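Local structure of sulfoquinovosidase (Escherichia coli, 5AEG) at residues P145-T150 against S200-F205; T150-V155 against F406-P411; W179-Q184 against F453-S458; V374-N379 against N427-L432. The protein hydrolyses sulfoquinovosyl diacylglycerides and simple alpha-sulfoquinovosides, releasing sulfoquinovose for use as a source of carbon and sulfur. All blocks are in the same frame, centred on the assembly; numbering follows the deposited sequence.

Contact 1. Residues P145-T150 against S200-F205; sequences PFPLWT and SCYMNF
Leu148 and Phe205 each set CG anti to their own carbonyl carbon (chi1 -61° and -79°), and these torsions bring a methyl of the leucine over one face of the phenylalanine ring. Leu148 CD1 stands above the middle of that ring, 3.6 Å from the centroid of Phe205, in a CH-pi contact between side chains that cross at about a right angle. The same methyl also rests against CB of Met203. On the opposite face of the strand pair, Pro147 and Asn204 run side by side, pointing the same way, with Pro147 CG 3.8 Å from Asn204 ND2. Tyr202 joins them there, its OH 3.5 Å from Pro147 CB. Asn204 OD1 is buried in this corner without a hydrogen-bonding partner in the model. Further along, Trp149 CE3 approaches the Tyr202 ring at its edge, near the ring plane, 3.9 Å from CD2 of Tyr202.

Backbone bonds set the register. Phe146 N gives to Phe205 O at 2.9 Å, and Phe205 N returns a nearly straight bond to Phe146 O at 3.0 Å. Leu148 N reaches Met203 O. Where the strands part, a water donates to both Leu148 O and Cys201 O, and Asn427 of helix 422-444 also binds Leu148 O. The result is a short antiparallel ladder: strand 145-148 lies along strand 203-206, whose other neighbour is strand 212-217, in the galactose mutarotase-like N-terminal beta domain of a family 31 glycoside hydrolase.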
loop_
_atom_site.group_PDB
_atom_site.type_symbol
_atom_site.label_atom_id
_atom_site.label_comp_id
_atom_site.label_asym_id
_atom_site.label_seq_id
_atom_site.Cartn_x
_atom_site.Cartn_y
_atom_site.Cartn_z
ATOM N N PRO A 145 -9.391 -1.049 -16.807
ATOM C CA PRO A 145 -7.979 -0.850 -16.940
ATOM C C PRO A 145 -7.367 -0.102 -15.766
ATOM O O PRO A 145 -8.005 0.746 -15.154
ATOM C CB PRO A 145 -7.880 -0.062 -18.276
ATOM C CG PRO A 145 -9.111 0.866 -18.197
ATOM C CD PRO A 145 -10.155 -0.019 -17.548
ATOM N N PHE A 146 -6.134 -0.445 -15.476
ATOM C CA PHE A 146 -5.360 0.143 -14.371
ATOM C C PHE A 146 -4.006 0.606 -14.849
ATOM O O PHE A 146 -3.021 -0.169 -14.888
ATOM C CB PHE A 146 -5.248 -0.791 -13.166
ATOM C CG PHE A 146 -6.588 -1.082 -12.543
ATOM C CD1 PHE A 146 -7.396 -2.063 -13.112
ATOM C CD2 PHE A 146 -7.045 -0.371 -11.442
ATOM C CE1 PHE A 146 -8.639 -2.325 -12.607
ATOM C CE2 PHE A 146 -8.324 -0.607 -10.952
ATOM C CZ PHE A 146 -9.133 -1.560 -11.550
ATOM N N PRO A 147 -3.918 1.898 -15.145
ATOM C CA PRO A 147 -2.596 2.493 -15.180
ATOM C C PRO A 147 -1.874 2.269 -13.839
ATOM O O PRO A 147 -2.466 2.439 -12.735
ATOM C CB PRO A 147 -2.901 4.002 -15.350
ATOM C CG PRO A 147 -4.235 4.006 -16.068
ATOM C CD PRO A 147 -4.960 2.901 -15.307
ATOM N N LEU A 148 -0.591 1.993 -13.947
ATOM C CA LEU A 148 0.298 1.702 -12.843
ATOM C C LEU A 148 1.440 2.732 -12.783
ATOM O O LEU A 148 2.569 2.537 -13.348
ATOM C CB LEU A 148 0.894 0.302 -13.008
ATOM C CG LEU A 148 -0.204 -0.800 -13.018
ATOM C CD1 LEU A 148 0.433 -2.151 -13.362
ATOM C CD2 LEU A 148 -1.045 -0.902 -11.722
ATOM N N TRP A 149 1.185 3.799 -12.026
ATOM C CA TRP A 149 2.096 4.898 -11.923
ATOM C C TRP A 149 1.944 5.506 -10.540
ATOM O O TRP A 149 0.846 5.962 -10.216
ATOM C CB TRP A 149 1.746 5.855 -13.007
ATOM C CG TRP A 149 2.653 7.056 -13.032
ATOM C CD1 TRP A 149 2.403 8.307 -12.492
ATOM C CD2 TRP A 149 3.974 7.121 -13.573
ATOM N NE1 TRP A 149 3.488 9.135 -12.694
ATOM C CE2 TRP A 149 4.462 8.449 -13.348
ATOM C CE3 TRP A 149 4.780 6.215 -14.278
ATOM C CZ2 TRP A 149 5.712 8.864 -13.814
ATOM C CZ3 TRP A 149 6.045 6.643 -14.747
ATOM C CH2 TRP A 149 6.482 7.944 -14.501
ATOM N N THR A 150 2.979 5.436 -9.722
ATOM C CA THR A 150 2.884 5.914 -8.320
ATOM C C THR A 150 2.666 7.404 -8.311
ATOM O O THR A 150 3.245 8.145 -9.142
ATOM C CB THR A 150 4.034 5.460 -7.380
ATOM O OG1 THR A 150 3.615 5.770 -6.063
ATOM C CG2 THR A 150 5.375 6.097 -7.700
ATOM N N SER A 200 9.899 -1.261 -14.173
ATOM C CA SER A 200 9.365 -0.127 -13.372
ATOM C C SER A 200 8.924 1.050 -14.219
ATOM O O SER A 200 8.578 2.103 -13.715
ATOM C CB SER A 200 10.361 0.273 -12.294
ATOM O OG SER A 200 11.497 0.835 -12.919
ATOM N N CYS A 201 8.897 0.894 -15.535
ATOM C CA CYS A 201 8.315 1.872 -16.430
ATOM C C CYS A 201 6.832 2.063 -16.211
ATOM O O CYS A 201 6.212 1.212 -15.541
ATOM C CB CYS A 201 8.578 1.472 -17.908
ATOM S SG CYS A 201 7.887 -0.159 -18.327
ATOM N N TYR A 202 6.235 3.137 -16.784
ATOM C CA TYR A 202 4.785 3.238 -16.895
ATOM C C TYR A 202 4.232 1.959 -17.476
ATOM O O TYR A 202 4.804 1.443 -18.465
ATOM C CB TYR A 202 4.390 4.404 -17.758
ATOM C CG TYR A 202 2.900 4.538 -17.911
ATOM C CD1 TYR A 202 2.229 3.847 -18.887
ATOM C CD2 TYR A 202 2.105 5.284 -16.965
ATOM C CE1 TYR A 202 0.875 3.952 -19.053
ATOM C CE2 TYR A 202 0.722 5.376 -17.136
ATOM C CZ TYR A 202 0.120 4.712 -18.164
ATOM O OH TYR A 202 -1.225 4.853 -18.336
ATOM N N MET A 203 3.144 1.444 -16.903
ATOM C CA MET A 203 2.418 0.288 -17.483
ATOM C C MET A 203 0.955 0.534 -17.288
ATOM O O MET A 203 0.577 1.321 -16.461
ATOM C CB MET A 203 2.856 -1.009 -16.769
ATOM C CG MET A 203 4.263 -1.421 -17.104
ATOM S SD MET A 203 4.729 -3.007 -16.318
ATOM C CE MET A 203 5.795 -2.395 -15.130
ATOM N N ASN A 204 0.133 -0.119 -18.071
ATOM C CA ASN A 204 -1.263 -0.098 -17.970
ATOM C C ASN A 204 -1.741 -1.541 -18.116
ATOM O O ASN A 204 -1.516 -2.166 -19.167
ATOM C CB ASN A 204 -1.906 0.754 -19.067
ATOM C CG ASN A 204 -3.414 0.887 -18.874
ATOM O OD1 ASN A 204 -4.063 -0.015 -18.417
ATOM N ND2 ASN A 204 -3.958 1.984 -19.259
ATOM N N PHE A 205 -2.382 -2.048 -17.097
ATOM C CA PHE A 205 -2.901 -3.454 -17.081
ATOM C C PHE A 205 -4.361 -3.418 -17.329
ATOM O O PHE A 205 -5.116 -2.911 -16.486
ATOM C CB PHE A 205 -2.540 -4.162 -15.761
ATOM C CG PHE A 205 -1.120 -4.680 -15.632
ATOM C CD1 PHE A 205 -0.066 -4.215 -16.416
ATOM C CD2 PHE A 205 -0.826 -5.557 -14.610
ATOM C CE1 PHE A 205 1.200 -4.687 -16.221
ATOM C CE2 PHE A 205 0.460 -6.087 -14.458
ATOM C CZ PHE A 205 1.481 -5.627 -15.237
HETATM O O HOH W 1 4.225 0.370 -13.750
#

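Contact 2. Residues T150-V155 against F406-P411; sequences TSEQGV and FGEYLP. With CA (calcium ion), chain D.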
loop_
_atom_site.group_PDB
_atom_site.type_symbol
_atom_site.label_atom_id
_atom_site.label_comp_id
_atom_site.label_asym_id
_atom_site.label_seq_id
_atom_site.Cartn_x
_atom_site.Cartn_y
_atom_site.Cartn_z
ATOM N N THR A 150 2.979 5.436 -9.722
ATOM C CA THR A 150 2.884 5.914 -8.320
ATOM C C THR A 150 2.666 7.404 -8.311
ATOM O O THR A 150 3.245 8.145 -9.142
ATOM C CB THR A 150 4.034 5.460 -7.380
ATOM O OG1 THR A 150 3.615 5.770 -6.063
ATOM C CG2 THR A 150 5.375 6.097 -7.700
ATOM N N SER A 151 1.737 7.855 -7.483
ATOM C CA SER A 151 1.335 9.251 -7.427
ATOM C C SER A 151 0.609 9.546 -6.132
ATOM O O SER A 151 0.392 8.639 -5.298
ATOM C CB SER A 151 0.417 9.650 -8.580
ATOM O OG SER A 151 -0.973 9.223 -8.496
ATOM N N GLU A 152 0.270 10.818 -5.940
ATOM C CA GLU A 152 -0.737 11.097 -4.890
ATOM C C GLU A 152 -1.964 10.282 -5.198
ATOM O O GLU A 152 -2.351 9.980 -6.346
ATOM C CB GLU A 152 -1.101 12.547 -4.761
ATOM C CG GLU A 152 0.091 13.476 -4.493
ATOM C CD GLU A 152 0.960 12.955 -3.401
ATOM O OE1 GLU A 152 0.360 12.620 -2.322
ATOM O OE2 GLU A 152 2.218 12.815 -3.616
ATOM N N GLN A 153 -2.658 9.908 -4.130
ATOM C CA GLN A 153 -3.744 8.968 -4.239
ATOM C C GLN A 153 -5.126 9.606 -4.640
ATOM O O GLN A 153 -6.048 8.917 -5.060
ATOM C CB GLN A 153 -3.814 8.322 -2.835
ATOM C CG GLN A 153 -4.739 7.099 -2.735
ATOM C CD GLN A 153 -5.922 7.383 -1.881
ATOM O OE1 GLN A 153 -6.213 8.531 -1.558
ATOM N NE2 GLN A 153 -6.612 6.339 -1.488
ATOM N N GLY A 154 -5.227 10.935 -4.540
ATOM C CA GLY A 154 -6.403 11.634 -4.914
ATOM C C GLY A 154 -7.193 12.099 -3.704
ATOM O O GLY A 154 -7.134 11.490 -2.652
ATOM N N VAL A 155 -7.955 13.187 -3.849
ATOM C CA VAL A 155 -8.882 13.634 -2.769
ATOM C C VAL A 155 -10.262 13.534 -3.369
ATOM O O VAL A 155 -10.678 14.320 -4.266
ATOM C CB VAL A 155 -8.538 15.103 -2.402
ATOM C CG1 VAL A 155 -9.590 15.715 -1.482
ATOM C CG2 VAL A 155 -7.076 15.213 -1.935
ATOM N N PHE A 406 5.961 9.626 2.135
ATOM C CA PHE A 406 6.268 9.910 0.741
ATOM C C PHE A 406 7.033 8.779 0.021
ATOM O O PHE A 406 6.925 7.626 0.443
ATOM C CB PHE A 406 7.009 11.275 0.623
ATOM C CG PHE A 406 6.130 12.424 0.744
ATOM C CD1 PHE A 406 5.549 12.974 -0.398
ATOM C CD2 PHE A 406 5.979 13.062 1.961
ATOM C CE1 PHE A 406 4.693 14.085 -0.302
ATOM C CE2 PHE A 406 5.110 14.136 2.066
ATOM C CZ PHE A 406 4.491 14.669 0.929
ATOM N N GLY A 407 7.623 9.085 -1.149
ATOM C CA GLY A 407 8.130 8.055 -2.046
ATOM C C GLY A 407 7.498 8.061 -3.401
ATOM O O GLY A 407 8.105 7.544 -4.357
ATOM N N GLU A 408 6.265 8.628 -3.478
ATOM C CA GLU A 408 5.437 8.636 -4.661
ATOM C C GLU A 408 5.706 9.813 -5.619
ATOM O O GLU A 408 5.111 9.897 -6.663
ATOM C CB GLU A 408 3.912 8.517 -4.291
ATOM C CG GLU A 408 3.269 9.811 -3.810
ATOM C CD GLU A 408 3.698 10.249 -2.405
ATOM O OE1 GLU A 408 4.317 9.427 -1.723
ATOM O OE2 GLU A 408 3.413 11.437 -1.996
ATOM N N TYR A 409 6.545 10.729 -5.212
ATOM C CA TYR A 409 6.737 11.950 -5.929
ATOM C C TYR A 409 8.220 12.195 -6.157
ATOM O O TYR A 409 8.747 13.204 -5.781
ATOM C CB TYR A 409 6.004 13.173 -5.278
ATOM C CG TYR A 409 6.091 14.432 -6.197
ATOM C CD1 TYR A 409 6.106 14.299 -7.630
ATOM C CD2 TYR A 409 6.244 15.719 -5.673
ATOM C CE1 TYR A 409 6.207 15.385 -8.467
ATOM C CE2 TYR A 409 6.378 16.830 -6.539
ATOM C CZ TYR A 409 6.349 16.653 -7.920
ATOM O OH TYR A 409 6.415 17.721 -8.795
ATOM N N LEU A 410 8.884 11.236 -6.776
ATOM C CA LEU A 410 10.163 11.500 -7.532
ATOM C C LEU A 410 9.753 12.217 -8.845
ATOM O O LEU A 410 9.037 11.653 -9.677
ATOM C CB LEU A 410 10.926 10.252 -7.906
ATOM C CG LEU A 410 12.200 10.634 -8.709
ATOM C CD1 LEU A 410 13.271 11.236 -7.762
ATOM C CD2 LEU A 410 12.763 9.518 -9.529
ATOM N N PRO A 411 10.111 13.509 -9.010
ATOM C CA PRO A 411 9.711 14.222 -10.229
ATOM C C PRO A 411 10.357 13.604 -11.431
ATOM O O PRO A 411 11.486 13.060 -11.335
ATOM C CB PRO A 411 10.258 15.663 -10.004
ATOM C CG PRO A 411 10.221 15.813 -8.530
ATOM C CD PRO A 411 10.820 14.454 -8.111
HETATM CA CA CA D . -7.260 10.370 -0.542
HETATM O O HOH W 2 -7.996 12.219 0.777
#
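The carboxylate planes of Glu152 and Glu408 stand 72° apart, and the two groups meet through one oxygen of each, with OE2 of Glu152 2.4 Å from OE2 of Glu408. So short a separation makes its exact value doubtful. Beside them, Glu152 OE2 approaches the Phe406 ring obliquely, 4.3 Å from CE1 of Phe406. One face of the next ring, Tyr409, carries CG of Pro411, offset toward the rim.

Glu408 CB meets the hydroxyl of Thr150, OG1, at 3.3 Å. Glu408 has CG between its backbone N and carbonyl carbon, and this chi1 of 79° lays Glu408 CG 3.4 Å from the backbone oxygen Ser151 O. Glu152 is bent at chi2, which brings its carboxylate across to Glu408. Just before it, Ser151 OG donates to Glu152 O at 2.7 Å.

The chain then continues to the calcium ion, bound by the Gln153 side chain, by Gly154 O at 2.4 Å and by a water. Asp472 and Asp481 complete the site.

Glu408, an active-site residue by similarity, therefore has an acidic neighbour from the N-terminal domain pressed against it, and Glu152 is probably its second-shell partner. Arg455 NH1 makes salt bridges to both Glu408 OE2 and Glu152 OE1, which draws the two carboxylates to one cation. Two acids from different domains thus share one arginine beside the active site, an arrangement consistent with Arg455 and Glu152 helping to position Glu408.

Contact 3. Residues W179-Q184 against F453-S458; sequences WTFFPQ and FMRAGS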
loop_
_atom_site.group_PDB
_atom_site.type_symbol
_atom_site.label_atom_id
_atom_site.label_comp_id
_atom_site.label_asym_id
_atom_site.label_seq_id
_atom_site.Cartn_x
_atom_site.Cartn_y
_atom_site.Cartn_z
ATOM N N TRP A 179 -6.004 5.718 -8.952
ATOM C CA TRP A 179 -4.891 6.409 -8.405
ATOM C C TRP A 179 -4.392 5.753 -7.088
ATOM O O TRP A 179 -5.186 5.365 -6.262
ATOM C CB TRP A 179 -5.221 7.889 -8.161
ATOM C CG TRP A 179 -5.228 8.720 -9.368
ATOM C CD1 TRP A 179 -5.582 8.369 -10.600
ATOM C CD2 TRP A 179 -4.845 10.103 -9.419
ATOM N NE1 TRP A 179 -5.465 9.456 -11.448
ATOM C CE2 TRP A 179 -4.959 10.517 -10.754
ATOM C CE3 TRP A 179 -4.454 11.014 -8.468
ATOM C CZ2 TRP A 179 -4.673 11.819 -11.148
ATOM C CZ3 TRP A 179 -4.113 12.331 -8.862
ATOM C CH2 TRP A 179 -4.254 12.720 -10.181
ATOM N N THR A 180 -3.086 5.679 -6.920
ATOM C CA THR A 180 -2.489 5.142 -5.722
ATOM C C THR A 180 -1.016 5.425 -5.633
ATOM O O THR A 180 -0.303 5.522 -6.654
ATOM C CB THR A 180 -2.711 3.569 -5.705
ATOM O OG1 THR A 180 -2.044 2.964 -4.602
ATOM C CG2 THR A 180 -2.279 2.896 -6.985
ATOM N N PHE A 181 -0.580 5.432 -4.401
ATOM C CA PHE A 181 0.784 5.549 -4.071
ATOM C C PHE A 181 1.533 4.206 -4.056
ATOM O O PHE A 181 2.716 4.243 -3.822
ATOM C CB PHE A 181 1.045 6.330 -2.778
ATOM C CG PHE A 181 -0.013 6.207 -1.745
ATOM C CD1 PHE A 181 -0.338 4.979 -1.241
ATOM C CD2 PHE A 181 -0.718 7.332 -1.338
ATOM C CE1 PHE A 181 -1.415 4.839 -0.356
ATOM C CE2 PHE A 181 -1.795 7.224 -0.379
ATOM C CZ PHE A 181 -2.163 5.965 0.014
ATOM N N PHE A 182 0.851 3.071 -4.293
ATOM C CA PHE A 182 1.503 1.739 -4.252
ATOM C C PHE A 182 0.820 0.930 -5.367
ATOM O O PHE A 182 0.183 -0.069 -5.081
ATOM C CB PHE A 182 1.368 1.114 -2.867
ATOM C CG PHE A 182 2.220 -0.115 -2.602
ATOM C CD1 PHE A 182 2.833 -0.893 -3.631
ATOM C CD2 PHE A 182 2.300 -0.570 -1.314
ATOM C CE1 PHE A 182 3.551 -1.999 -3.301
ATOM C CE2 PHE A 182 3.086 -1.675 -0.967
ATOM C CZ PHE A 182 3.659 -2.398 -1.986
ATOM N N PRO A 183 0.942 1.363 -6.637
ATOM C CA PRO A 183 0.556 0.467 -7.710
ATOM C C PRO A 183 1.695 -0.555 -7.858
ATOM O O PRO A 183 2.827 -0.275 -7.475
ATOM C CB PRO A 183 0.513 1.371 -8.960
ATOM C CG PRO A 183 1.601 2.393 -8.659
ATOM C CD PRO A 183 1.711 2.506 -7.155
ATOM N N GLN A 184 1.407 -1.747 -8.341
ATOM C CA GLN A 184 2.474 -2.720 -8.538
ATOM C C GLN A 184 2.075 -3.594 -9.753
ATOM O O GLN A 184 0.928 -3.974 -9.863
ATOM C CB GLN A 184 2.721 -3.602 -7.314
ATOM C CG GLN A 184 4.040 -4.405 -7.477
ATOM C CD GLN A 184 4.466 -5.127 -6.256
ATOM O OE1 GLN A 184 4.641 -4.510 -5.216
ATOM N NE2 GLN A 184 4.670 -6.417 -6.367
ATOM N N PHE A 453 6.276 2.745 9.372
ATOM C CA PHE A 453 5.129 2.519 8.534
ATOM C C PHE A 453 5.176 3.468 7.355
ATOM O O PHE A 453 5.565 4.638 7.537
ATOM C CB PHE A 453 3.806 2.554 9.329
ATOM C CG PHE A 453 3.625 3.762 10.212
ATOM C CD1 PHE A 453 4.140 3.783 11.483
ATOM C CD2 PHE A 453 2.830 4.822 9.785
ATOM C CE1 PHE A 453 4.003 4.908 12.288
ATOM C CE2 PHE A 453 2.636 5.937 10.598
ATOM C CZ PHE A 453 3.217 5.957 11.853
ATOM N N MET A 454 4.728 2.979 6.191
ATOM C CA MET A 454 4.804 3.724 4.948
ATOM C C MET A 454 3.499 3.763 4.253
ATOM O O MET A 454 2.654 2.838 4.420
ATOM C CB MET A 454 5.832 2.982 3.984
ATOM C CG MET A 454 7.181 2.868 4.643
ATOM S SD MET A 454 8.471 2.346 3.497
ATOM C CE MET A 454 8.704 3.789 2.462
ATOM N N ARG A 455 3.293 4.777 3.403
ATOM C CA ARG A 455 2.182 4.705 2.488
ATOM C C ARG A 455 2.560 4.287 1.073
ATOM O O ARG A 455 1.897 3.488 0.488
ATOM C CB ARG A 455 1.326 5.970 2.445
ATOM C CG ARG A 455 1.942 7.271 1.962
ATOM C CD ARG A 455 0.894 8.424 2.049
ATOM N NE ARG A 455 1.690 9.667 1.946
ATOM C CZ ARG A 455 1.887 10.458 0.887
ATOM N NH1 ARG A 455 1.277 10.326 -0.244
ATOM N NH2 ARG A 455 2.749 11.443 0.967
ATOM N N ALA A 456 3.582 4.915 0.497
ATOM C CA ALA A 456 4.083 4.497 -0.799
ATOM C C ALA A 456 4.752 3.160 -0.799
ATOM O O ALA A 456 5.358 2.765 0.202
ATOM C CB ALA A 456 5.023 5.569 -1.355
ATOM N N GLY A 457 4.627 2.473 -1.951
ATOM C CA GLY A 457 5.283 1.261 -2.176
ATOM C C GLY A 457 5.554 0.896 -3.576
ATOM O O GLY A 457 5.027 1.498 -4.489
ATOM N N SER A 458 6.429 -0.118 -3.735
ATOM C CA SER A 458 6.700 -0.670 -5.033
ATOM C C SER A 458 7.299 -2.052 -4.820
ATOM O O SER A 458 7.472 -2.494 -3.695
ATOM C CB SER A 458 7.686 0.227 -5.833
ATOM O OG SER A 458 8.965 0.378 -5.228
#
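Phe181 O is gripped from across the contact by two groups of the 453-458 segment: Gly457 N donates to it at 3.2 Å, and the CA of Ala456 adds a CA-H...O contact at 3.3 Å. Thr150 OG1 makes a weak hydrogen bond to the same oxygen.

The rings of Phe181 and Phe182 pack on successive parts of the other segment. CA of Gly457 sits over the centre of the Phe182 ring, 3.5 Å from its centroid, so the bare glycine backbone lies directly on the ring face. The ring of Phe181 takes Arg455 CB over the middle of one face, 4.1 Å from its centroid. Arg455 CG lies between its backbone N and carbonyl carbon (chi1 64°), and from there the chain runs extended past the ring, its guanidinium turned 82° from the ring plane. Beyond the ring, Arg455 NE makes a salt bridge to Asp405 OD1.

Upstream, Thr180 OG1 accepts from Phe182 N at 2.9 Å, forming an ST turn.

This is a domain seam: a loop of the N-terminal domain lies against the segment leaving strand 451-454 of the TIM barrel, beside the family 31 active site and its nucleophile, Asp405.

Contact 4. Residues V374-N379 against N427-L432; sequences VVDLTN and NAWPAL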
loop_
_atom_site.group_PDB
_atom_site.type_symbol
_atom_site.label_atom_id
_atom_site.label_comp_id
_atom_site.label_asym_id
_atom_site.label_seq_id
_atom_site.Cartn_x
_atom_site.Cartn_y
_atom_site.Cartn_z
ATOM N N VAL A 374 15.621 16.898 -3.111
ATOM C CA VAL A 374 15.294 15.521 -3.321
ATOM C C VAL A 374 16.562 14.735 -3.045
ATOM O O VAL A 374 17.499 14.835 -3.847
ATOM C CB VAL A 374 14.815 15.249 -4.791
ATOM C CG1 VAL A 374 14.495 13.769 -4.967
ATOM C CG2 VAL A 374 13.650 16.116 -5.199
ATOM N N VAL A 375 16.543 13.859 -2.036
ATOM C CA VAL A 375 17.684 13.062 -1.678
ATOM C C VAL A 375 17.846 11.991 -2.749
ATOM O O VAL A 375 16.884 11.287 -3.093
ATOM C CB VAL A 375 17.544 12.409 -0.317
ATOM C CG1 VAL A 375 18.694 11.476 0.010
ATOM C CG2 VAL A 375 17.356 13.463 0.778
ATOM N N ASP A 376 19.044 11.865 -3.307
ATOM C CA ASP A 376 19.226 10.960 -4.448
ATOM C C ASP A 376 19.575 9.623 -3.988
ATOM O O ASP A 376 20.759 9.254 -3.861
ATOM C CB ASP A 376 20.243 11.487 -5.481
ATOM C CG ASP A 376 20.361 10.565 -6.712
ATOM O OD1 ASP A 376 19.686 9.496 -6.766
ATOM O OD2 ASP A 376 21.088 10.939 -7.672
ATOM N N LEU A 377 18.530 8.815 -3.749
ATOM C CA LEU A 377 18.761 7.501 -3.172
ATOM C C LEU A 377 19.561 6.515 -4.097
ATOM O O LEU A 377 19.930 5.425 -3.623
ATOM C CB LEU A 377 17.421 6.830 -2.707
ATOM C CG LEU A 377 16.652 7.612 -1.626
ATOM C CD1 LEU A 377 15.307 6.960 -1.266
ATOM C CD2 LEU A 377 17.506 7.692 -0.396
ATOM N N THR A 378 19.722 6.850 -5.389
ATOM C CA THR A 378 20.518 6.019 -6.315
ATOM C C THR A 378 22.032 6.373 -6.177
ATOM O O THR A 378 22.831 5.702 -6.723
ATOM C CB THR A 378 20.186 6.220 -7.808
ATOM O OG1 THR A 378 20.712 7.470 -8.305
ATOM C CG2 THR A 378 18.666 6.241 -8.073
ATOM N N ASN A 379 22.373 7.423 -5.461
ATOM C CA ASN A 379 23.761 7.716 -5.104
ATOM C C ASN A 379 24.156 6.951 -3.871
ATOM O O ASN A 379 23.668 7.185 -2.754
ATOM C CB ASN A 379 23.919 9.217 -4.912
ATOM C CG ASN A 379 25.348 9.637 -4.481
ATOM O OD1 ASN A 379 26.142 8.833 -3.980
ATOM N ND2 ASN A 379 25.618 10.876 -4.657
ATOM N N ASN A 427 8.758 4.974 -10.419
ATOM C CA ASN A 427 7.964 3.857 -9.837
ATOM C C ASN A 427 8.784 2.996 -8.909
ATOM O O ASN A 427 8.246 2.373 -7.990
ATOM C CB ASN A 427 7.351 2.979 -10.924
ATOM C CG ASN A 427 6.080 3.536 -11.480
ATOM O OD1 ASN A 427 5.474 4.436 -10.931
ATOM N ND2 ASN A 427 5.645 2.982 -12.591
ATOM N N ALA A 428 10.117 2.970 -9.065
ATOM C CA ALA A 428 10.989 2.199 -8.139
ATOM C C ALA A 428 11.358 2.934 -6.848
ATOM O O ALA A 428 11.953 2.348 -5.919
ATOM C CB ALA A 428 12.290 1.788 -8.892
ATOM N N TRP A 429 11.042 4.227 -6.795
ATOM C CA TRP A 429 11.492 5.047 -5.654
ATOM C C TRP A 429 10.950 4.526 -4.280
ATOM O O TRP A 429 11.666 4.464 -3.288
ATOM C CB TRP A 429 11.086 6.510 -5.790
ATOM C CG TRP A 429 12.090 7.452 -5.231
ATOM C CD1 TRP A 429 11.993 8.200 -4.134
ATOM C CD2 TRP A 429 13.429 7.668 -5.762
ATOM N NE1 TRP A 429 13.164 8.970 -3.953
ATOM C CE2 TRP A 429 14.063 8.628 -4.927
ATOM C CE3 TRP A 429 14.085 7.213 -6.895
ATOM C CZ2 TRP A 429 15.377 9.125 -5.191
ATOM C CZ3 TRP A 429 15.453 7.662 -7.153
ATOM C CH2 TRP A 429 16.050 8.638 -6.313
ATOM N N PRO A 430 9.678 4.162 -4.213
ATOM C CA PRO A 430 9.182 3.763 -2.886
ATOM C C PRO A 430 9.918 2.612 -2.228
ATOM O O PRO A 430 10.298 2.663 -1.045
ATOM C CB PRO A 430 7.672 3.424 -3.164
ATOM C CG PRO A 430 7.329 4.256 -4.342
ATOM C CD PRO A 430 8.595 4.262 -5.212
ATOM N N ALA A 431 10.146 1.517 -2.939
ATOM C CA ALA A 431 10.874 0.418 -2.284
ATOM C C ALA A 431 12.366 0.735 -1.983
ATOM O O ALA A 431 12.928 0.154 -1.037
ATOM C CB ALA A 431 10.789 -0.809 -3.073
ATOM N N LEU A 432 12.948 1.661 -2.753
ATOM C CA LEU A 432 14.324 2.127 -2.497
ATOM C C LEU A 432 14.342 2.874 -1.150
ATOM O O LEU A 432 15.185 2.623 -0.267
ATOM C CB LEU A 432 14.752 3.051 -3.614
ATOM C CG LEU A 432 16.219 3.427 -3.758
ATOM C CD1 LEU A 432 17.126 2.189 -3.669
ATOM C CD2 LEU A 432 16.360 4.134 -5.129
HETATM O O HOH W 3 13.990 11.528 -2.497
#
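Trp429 leaves its helix at CB and reaches across to the turn at Leu377. Trp429 CB lies 3.5 Å from Gly407 O, and Trp429 CE3 packs on CD2 of Leu410. On the pyrrole side, Trp429 NE1 donates to a water at 3.1 Å; that water in turn donates to Val375 O and so ties the indole to the backbone just before the turn. Further out, Trp429 CZ2 stands 3.4 Å from the same Val375 O, which lies at the ring edge, in plane. At the tip, Asp376 OD1 lies in plane at the indole edge, 3.8 Å from CH2 of Trp429, while Trp429 CZ3 is met obliquely by the Thr378 CG2 methyl at 3.6 Å. Leu377 CB and Leu432 CD2 lie over one face of the indole, both toward its rim, and Leu377 CB packs 3.8 Å from Leu432 CG.

Asp376 holds the shape of the turn. Its OD1 accepts from Thr378 OG1 at 2.7 Å and, from the same face of the carboxylate, from Thr378 N, an Asx turn inside a type I turn. OD2 of Asp376 accepts from His417 N.

The turn links strand 370-374 to helix 380-395, whose N-cap is Asn379, with OD1 bonded to Glu381 N. Helix 422-444 lies against this turn, inserting Trp429 and Leu432, while Leu377 also touches Trp433 of the same helix.

Contacts 2 and 3 form the centre of the group, their centres about 8 Å apart, joined by the salt bridge from Arg455 NH1 to Glu408 OE2 at 3.0 Å. Both bring the N-terminal domain against the barrel beside the nucleophile Asp405 and the calcium site. Contact 1 leads into them through the shared Thr150, whose OG1 lies 2.9 Å from Phe181 O. Contact 4 stands further out, its centre about 18 Å from that of contact 1, yet Asn427 OD1 lies 2.9 Å from Thr150 N. Helix 422-444 also meets contact 3, with Ser458 OG 2.8 Å from Ala431 N, and its Trp429 side chain is about 8 Å from that of Glu408.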